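Local coordinates for glycerol Dehydrogenase (PDB 5XN8), which probably catalyses the NAD-dependent oxidation of glycerol to dihydroxyacetone, letting microorganisms use glycerol as a carbon source without oxygen, at residues F341-T344 with P345-H349; A281-V284 with L285-S288; I352-A355 with D356-Q360. One frame throughout, in Å; residues are numbered along the deposited sequence.

In the fold
The three contacts lie together in the helical part of this iron-containing alcohol dehydrogenase, on the same side of the chain's centre. Contact 1 starts helix 345-363 and contact 3 occupies its later turns, their centres about 16 Å apart. Contact 2, which closes helix 271-285, has its centre about 11 Å from each of the others and touches both: L285 packs on Q347 and F341, and V284 packs on T354 and L358. Contact 2 comes nearest the active site, with the Q282 side chain about 7 Å from that of H254 and about 11 Å from the zinc ion held by D171, H254 and H271. All three also meet a neighbouring subunit.

Contact 1: residues F341-T344 with P345-H349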
loop_
_atom_site.group_PDB
_atom_site.type_symbol
_atom_site.label_atom_id
_atom_site.label_comp_id
_atom_site.label_asym_id
_atom_site.label_seq_id
_atom_site.Cartn_x
_atom_site.Cartn_y
_atom_site.Cartn_z
ATOM N N PHE A 341 -13.365 10.877 29.277
ATOM C CA PHE A 341 -12.700 10.276 30.434
ATOM C C PHE A 341 -12.698 11.289 31.583
ATOM O O PHE A 341 -13.050 12.459 31.388
ATOM C CB PHE A 341 -11.271 9.845 30.076
ATOM C CG PHE A 341 -10.498 10.889 29.319
ATOM C CD1 PHE A 341 -10.539 10.929 27.929
ATOM C CD2 PHE A 341 -9.745 11.841 29.993
ATOM C CE1 PHE A 341 -9.846 11.905 27.229
ATOM C CE2 PHE A 341 -9.052 12.812 29.306
ATOM C CZ PHE A 341 -9.094 12.848 27.923
ATOM N N ALA A 342 -12.313 10.833 32.773
ATOM C CA ALA A 342 -12.274 11.696 33.949
ATOM C C ALA A 342 -11.177 12.757 33.817
ATOM O O ALA A 342 -10.022 12.423 33.525
ATOM C CB ALA A 342 -12.046 10.871 35.207
ATOM N N VAL A 343 -11.537 14.019 34.052
ATOM C CA VAL A 343 -10.566 15.114 34.084
ATOM C C VAL A 343 -10.545 15.733 35.480
ATOM O O VAL A 343 -11.598 15.973 36.071
ATOM C CB VAL A 343 -10.881 16.220 33.045
ATOM C CG1 VAL A 343 -9.797 17.297 33.081
ATOM C CG2 VAL A 343 -11.035 15.639 31.635
ATOM N N THR A 344 -9.334 15.985 35.988
ATOM C CA THR A 344 -9.119 16.655 37.277
ATOM C C THR A 344 -8.208 17.863 37.059
ATOM O O THR A 344 -7.492 17.921 36.053
ATOM C CB THR A 344 -8.496 15.692 38.322
ATOM O OG1 THR A 344 -8.370 16.343 39.587
ATOM C CG2 THR A 344 -7.146 15.180 37.918
ATOM N N PRO A 345 -8.235 18.847 37.987
ATOM C CA PRO A 345 -7.296 19.971 37.847
ATOM C C PRO A 345 -5.820 19.560 37.792
ATOM O O PRO A 345 -5.027 20.258 37.170
ATOM C CB PRO A 345 -7.583 20.819 39.090
ATOM C CG PRO A 345 -9.003 20.534 39.415
ATOM C CD PRO A 345 -9.187 19.078 39.096
ATOM N N GLU A 346 -5.465 18.439 38.429
ATOM C CA GLU A 346 -4.097 17.894 38.357
ATOM C C GLU A 346 -3.723 17.438 36.941
ATOM O O GLU A 346 -2.604 17.666 36.492
ATOM C CB GLU A 346 -3.906 16.722 39.338
ATOM C CG GLU A 346 -3.934 17.096 40.818
ATOM C CD GLU A 346 -5.324 17.117 41.459
ATOM O OE1 GLU A 346 -6.355 17.123 40.731
ATOM O OE2 GLU A 346 -5.377 17.166 42.706
ATOM N N GLN A 347 -4.661 16.817 36.236
ATOM C CA GLN A 347 -4.372 16.248 34.917
ATOM C C GLN A 347 -4.423 17.304 33.795
ATOM O O GLN A 347 -3.799 17.099 32.751
ATOM C CB GLN A 347 -5.227 15.003 34.633
ATOM C CG GLN A 347 -6.372 15.142 33.646
ATOM C CD GLN A 347 -7.176 13.851 33.493
ATOM O OE1 GLN A 347 -7.313 13.063 34.453
ATOM N NE2 GLN A 347 -7.738 13.621 32.286
ATOM N N VAL A 348 -5.145 18.409 34.003
ATOM C CA VAL A 348 -5.043 19.581 33.102
ATOM C C VAL A 348 -3.712 20.346 33.318
ATOM O O VAL A 348 -3.093 20.787 32.354
ATOM C CB VAL A 348 -6.274 20.528 33.232
ATOM C CG1 VAL A 348 -6.054 21.896 32.585
ATOM C CG2 VAL A 348 -7.499 19.876 32.621
ATOM N N HIS A 349 -3.301 20.517 34.573
ATOM C CA HIS A 349 -1.993 21.103 34.911
ATOM C C HIS A 349 -0.888 20.292 34.212
ATOM O O HIS A 349 -0.055 20.851 33.501
ATOM C CB HIS A 349 -1.829 21.138 36.446
ATOM C CG HIS A 349 -0.460 21.512 36.938
ATOM N ND1 HIS A 349 0.538 20.584 37.137
ATOM C CD2 HIS A 349 0.043 22.702 37.356
ATOM C CE1 HIS A 349 1.612 21.189 37.617
ATOM N NE2 HIS A 349 1.343 22.479 37.749
#
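The phenyl ring of F341 and the side-chain amide of Q347 lie nearly in one plane, 16° apart, and meet at the ring's edge: Q347 NE2 sits in the ring plane, 3.4 Å from F341 CE2. No part of the glutamine lies over either ring face. The far end of the ring reaches the helix end at L285 and Q286, and F341 also packs on R186 of a second subunit. From the ring edge, Q347 NE2 makes a weak, strongly bent hydrogen bond of 2.9 Å to the carbonyl oxygen A342 O. Q347 OE1 is also 2.9 Å from A342 O, an acceptor facing an acceptor, so the carbonyl stands about equally near both ends of the amide and grips it only weakly. Q347 reaches this carbonyl with chi1 at 106°, off the staggered positions, and with the chain extended beyond CG. Nearby, V343 CG1 packs on V348 CG2 at 3.5 Å, and both valines rest on I336.

T344 is the N-cap residue of helix 345-363. Its carbonyl oxygen, T344 O, takes the V348 amide N at 3.2 Å in a fairly straight bond and the Q347 N at 3.0 Å in a weak one. With chi1 at -177°, the hydroxyl turns beside the carbonyl carbon, and the methyl CG2, not OG1, faces Q347 N at 3.4 Å. The hydroxyl lies toward the E346 carboxylate, but the modelled approach is too short for a bond between them to be more than doubtful.

The chemistry implies a helix start secured chiefly by a backbone carbonyl, T344 O, which serves the amides of V348 and, weakly, Q347, while the glutamine amide lies alongside the ring edge and holds the incoming loop with a single weak bond.

Contact 2: residues A281-V284 with L285-S288; sequences AQLV and LQNS
L283 and S288 form the tight part of this helix end. The S288 amide N gives an almost straight 2.8 Å bond to L283 O, and the weak 3.5 Å bond from N287 N to V284 O lies inside it; with positive phi at N287, this is a Schellman motif closing helix 271-285. S288 OG is pressed against L283 CB at 3.3 Å and has no polar partner in the model. One turn back, Q282 NE2 donates to Q286 OE1 at 3.1 Å, the two amide planes turned 51° from each other. A chi1 of 74° at Q286 folds its side chain back over its own backbone, from where the extended chain runs beside Q282 O. Q282 is held further by A253 N at OE1 and, weakly, by F177 O at NE2.

The other side is polar and watered: beside partly exposed N287, a water donates to V284 O at 2.7 Å and to N287 OD1 at 3.0 Å. The chemistry implies a helix end whose carbonyls are met by backbone amides and a water, while K216 and E213 of a third subunit grip N287, K216 also binding S288 O, and Q282 ties it to the helix carrying H254.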
loop_
_atom_site.group_PDB
_atom_site.type_symbol
_atom_site.label_atom_id
_atom_site.label_comp_id
_atom_site.label_asym_id
_atom_site.label_seq_id
_atom_site.Cartn_x
_atom_site.Cartn_y
_atom_site.Cartn_z
ATOM N N ALA A 281 -2.785 21.246 24.357
ATOM C CA ALA A 281 -2.997 20.707 25.698
ATOM C C ALA A 281 -4.016 19.564 25.690
ATOM O O ALA A 281 -3.838 18.585 26.405
ATOM C CB ALA A 281 -3.441 21.813 26.644
ATOM N N GLN A 282 -5.078 19.690 24.896
ATOM C CA GLN A 282 -6.075 18.617 24.764
ATOM C C GLN A 282 -5.492 17.339 24.153
ATOM O O GLN A 282 -5.874 16.248 24.562
ATOM C CB GLN A 282 -7.302 19.076 23.965
ATOM C CG GLN A 282 -8.387 17.998 23.854
ATOM C CD GLN A 282 -9.589 18.426 23.055
ATOM O OE1 GLN A 282 -10.113 19.520 23.223
ATOM N NE2 GLN A 282 -10.051 17.550 22.190
ATOM N N LEU A 283 -4.569 17.468 23.198
ATOM C CA LEU A 283 -3.929 16.297 22.581
ATOM C C LEU A 283 -3.113 15.471 23.572
ATOM O O LEU A 283 -3.150 14.241 23.552
ATOM C CB LEU A 283 -3.018 16.719 21.422
ATOM C CG LEU A 283 -3.636 17.376 20.193
ATOM C CD1 LEU A 283 -2.536 17.681 19.189
ATOM C CD2 LEU A 283 -4.725 16.522 19.578
ATOM N N VAL A 284 -2.369 16.155 24.429
ATOM C CA VAL A 284 -1.612 15.529 25.517
ATOM C C VAL A 284 -2.560 14.938 26.559
ATOM O O VAL A 284 -2.259 13.906 27.161
ATOM C CB VAL A 284 -0.658 16.544 26.178
ATOM C CG1 VAL A 284 -0.012 15.966 27.437
ATOM C CG2 VAL A 284 0.419 16.976 25.180
ATOM N N LEU A 285 -3.695 15.603 26.758
ATOM C CA LEU A 285 -4.731 15.183 27.704
ATOM C C LEU A 285 -5.422 13.880 27.294
ATOM O O LEU A 285 -5.583 12.979 28.121
ATOM C CB LEU A 285 -5.774 16.298 27.844
ATOM C CG LEU A 285 -6.750 16.269 29.017
ATOM C CD1 LEU A 285 -5.993 16.334 30.330
ATOM C CD2 LEU A 285 -7.717 17.421 28.883
ATOM N N GLN A 286 -5.832 13.796 26.028
ATOM C CA GLN A 286 -6.442 12.566 25.472
ATOM C C GLN A 286 -5.415 11.561 24.924
ATOM O O GLN A 286 -5.787 10.516 24.399
ATOM C CB GLN A 286 -7.502 12.912 24.411
ATOM C CG GLN A 286 -6.982 13.404 23.061
ATOM C CD GLN A 286 -8.040 14.151 22.254
ATOM O OE1 GLN A 286 -8.963 14.754 22.813
ATOM N NE2 GLN A 286 -7.900 14.138 20.936
ATOM N N ASN A 287 -4.127 11.876 25.070
ATOM C CA ASN A 287 -3.029 11.015 24.632
ATOM C C ASN A 287 -3.122 10.650 23.162
ATOM O O ASN A 287 -3.143 9.482 22.796
ATOM C CB ASN A 287 -2.929 9.759 25.512
ATOM C CG ASN A 287 -1.630 9.025 25.314
ATOM O OD1 ASN A 287 -0.572 9.649 25.234
ATOM N ND2 ASN A 287 -1.700 7.701 25.209
ATOM N N SER A 288 -3.188 11.678 22.322
ATOM C CA SER A 288 -3.154 11.486 20.890
ATOM C C SER A 288 -1.757 11.013 20.515
ATOM O O SER A 288 -0.807 11.311 21.223
ATOM C CB SER A 288 -3.571 12.767 20.174
ATOM O OG SER A 288 -2.553 13.744 19.972
HETATM O O HOH W 1 -0.308 12.098 26.965
#

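Contact 3: residues I352-A355 with D356-Q360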
loop_
_atom_site.group_PDB
_atom_site.type_symbol
_atom_site.label_atom_id
_atom_site.label_comp_id
_atom_site.label_asym_id
_atom_site.label_seq_id
_atom_site.Cartn_x
_atom_site.Cartn_y
_atom_site.Cartn_z
ATOM N N ILE A 352 -0.911 20.747 30.292
ATOM C CA ILE A 352 -0.399 22.068 29.902
ATOM C C ILE A 352 1.140 22.124 29.982
ATOM O O ILE A 352 1.783 22.619 29.052
ATOM C CB ILE A 352 -1.068 23.202 30.733
ATOM C CG1 ILE A 352 -2.535 23.354 30.314
ATOM C CG2 ILE A 352 -0.347 24.538 30.565
ATOM C CD1 ILE A 352 -3.405 24.045 31.353
ATOM N N LEU A 353 1.717 21.598 31.067
ATOM C CA LEU A 353 3.170 21.626 31.246
ATOM C C LEU A 353 3.892 20.724 30.245
ATOM O O LEU A 353 4.945 21.096 29.709
ATOM C CB LEU A 353 3.574 21.244 32.679
ATOM C CG LEU A 353 3.156 22.198 33.812
ATOM C CD1 LEU A 353 3.875 21.880 35.121
ATOM C CD2 LEU A 353 3.393 23.654 33.440
ATOM N N THR A 354 3.328 19.549 29.991
ATOM C CA THR A 354 3.914 18.624 29.028
ATOM C C THR A 354 3.798 19.155 27.603
ATOM O O THR A 354 4.753 19.061 26.823
ATOM C CB THR A 354 3.270 17.235 29.126
ATOM O OG1 THR A 354 3.416 16.735 30.458
ATOM C CG2 THR A 354 3.913 16.259 28.128
ATOM N N ALA A 355 2.643 19.728 27.278
ATOM C CA ALA A 355 2.434 20.372 25.979
ATOM C C ALA A 355 3.461 21.469 25.725
ATOM O O ALA A 355 4.034 21.540 24.635
ATOM C CB ALA A 355 1.034 20.942 25.884
ATOM N N ASP A 356 3.687 22.312 26.736
ATOM C CA ASP A 356 4.722 23.359 26.684
ATOM C C ASP A 356 6.092 22.780 26.351
ATOM O O ASP A 356 6.773 23.266 25.451
ATOM C CB ASP A 356 4.769 24.107 28.025
ATOM C CG ASP A 356 5.893 25.116 28.106
ATOM O OD1 ASP A 356 5.881 26.078 27.312
ATOM O OD2 ASP A 356 6.775 24.954 28.975
ATOM N N LEU A 357 6.486 21.728 27.070
ATOM C CA LEU A 357 7.751 21.041 26.804
ATOM C C LEU A 357 7.795 20.389 25.424
ATOM O O LEU A 357 8.858 20.340 24.815
ATOM C CB LEU A 357 8.073 20.022 27.903
ATOM C CG LEU A 357 8.379 20.610 29.292
ATOM C CD1 LEU A 357 8.730 19.514 30.276
ATOM C CD2 LEU A 357 9.513 21.637 29.256
ATOM N N LEU A 358 6.662 19.903 24.917
ATOM C CA LEU A 358 6.602 19.401 23.525
ATOM C C LEU A 358 6.826 20.513 22.511
ATOM O O LEU A 358 7.532 20.311 21.514
ATOM C CB LEU A 358 5.283 18.673 23.237
ATOM C CG LEU A 358 5.205 17.309 23.916
ATOM C CD1 LEU A 358 3.761 16.835 24.054
ATOM C CD2 LEU A 358 6.034 16.256 23.186
ATOM N N GLY A 359 6.237 21.677 22.762
ATOM C CA GLY A 359 6.427 22.847 21.911
ATOM C C GLY A 359 7.814 23.475 21.956
ATOM O O GLY A 359 8.286 23.981 20.938
ATOM N N GLN A 360 8.458 23.467 23.126
ATOM C CA GLN A 360 9.849 23.941 23.244
ATOM C C GLN A 360 10.785 23.077 22.392
ATOM O O GLN A 360 11.492 23.581 21.531
ATOM C CB GLN A 360 10.324 23.952 24.707
ATOM C CG GLN A 360 9.693 25.040 25.557
ATOM C CD GLN A 360 10.329 25.154 26.948
ATOM O OE1 GLN A 360 11.557 25.100 27.118
ATOM N NE2 GLN A 360 9.489 25.315 27.956
HETATM O O HOH W 2 6.586 23.129 30.945
#
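The later turns of the C-terminal helix 345-363 carry this contact, a regular alpha-helical run in which each carbonyl meets the amide four residues on. D356 N bonds I352 O at 3.0 Å, and G359 N bonds A355 O at 2.9 Å. T354 and L358, one turn apart, run alongside each other, with methyls T354 CG2 and L358 CD1 4.1 Å apart; the T354 hydroxyl is turned back to A350 O.

D356 is the polar centre, its carboxylate meeting Q360 and a water. Q360 NE2 reaches D356 OD2 at 2.9 Å from above the carboxylate plane, 42° out of it. The water gives D356 OD2 a 2.7 Å bond and L353 O one of 2.9 Å, so L353 O serves both the water and L357 N. D356 OD1 takes the amide of L309. Three donors thus hold this buried carboxylate, which would favour its charged form.

Among its neighbours, the helix packs against both 271-285 and 318-329, with I352 on F277 and A281 of the first and on I322 and V325 of the second. L353, T354, L357 and L358 meet helix 197-223 of a third subunit.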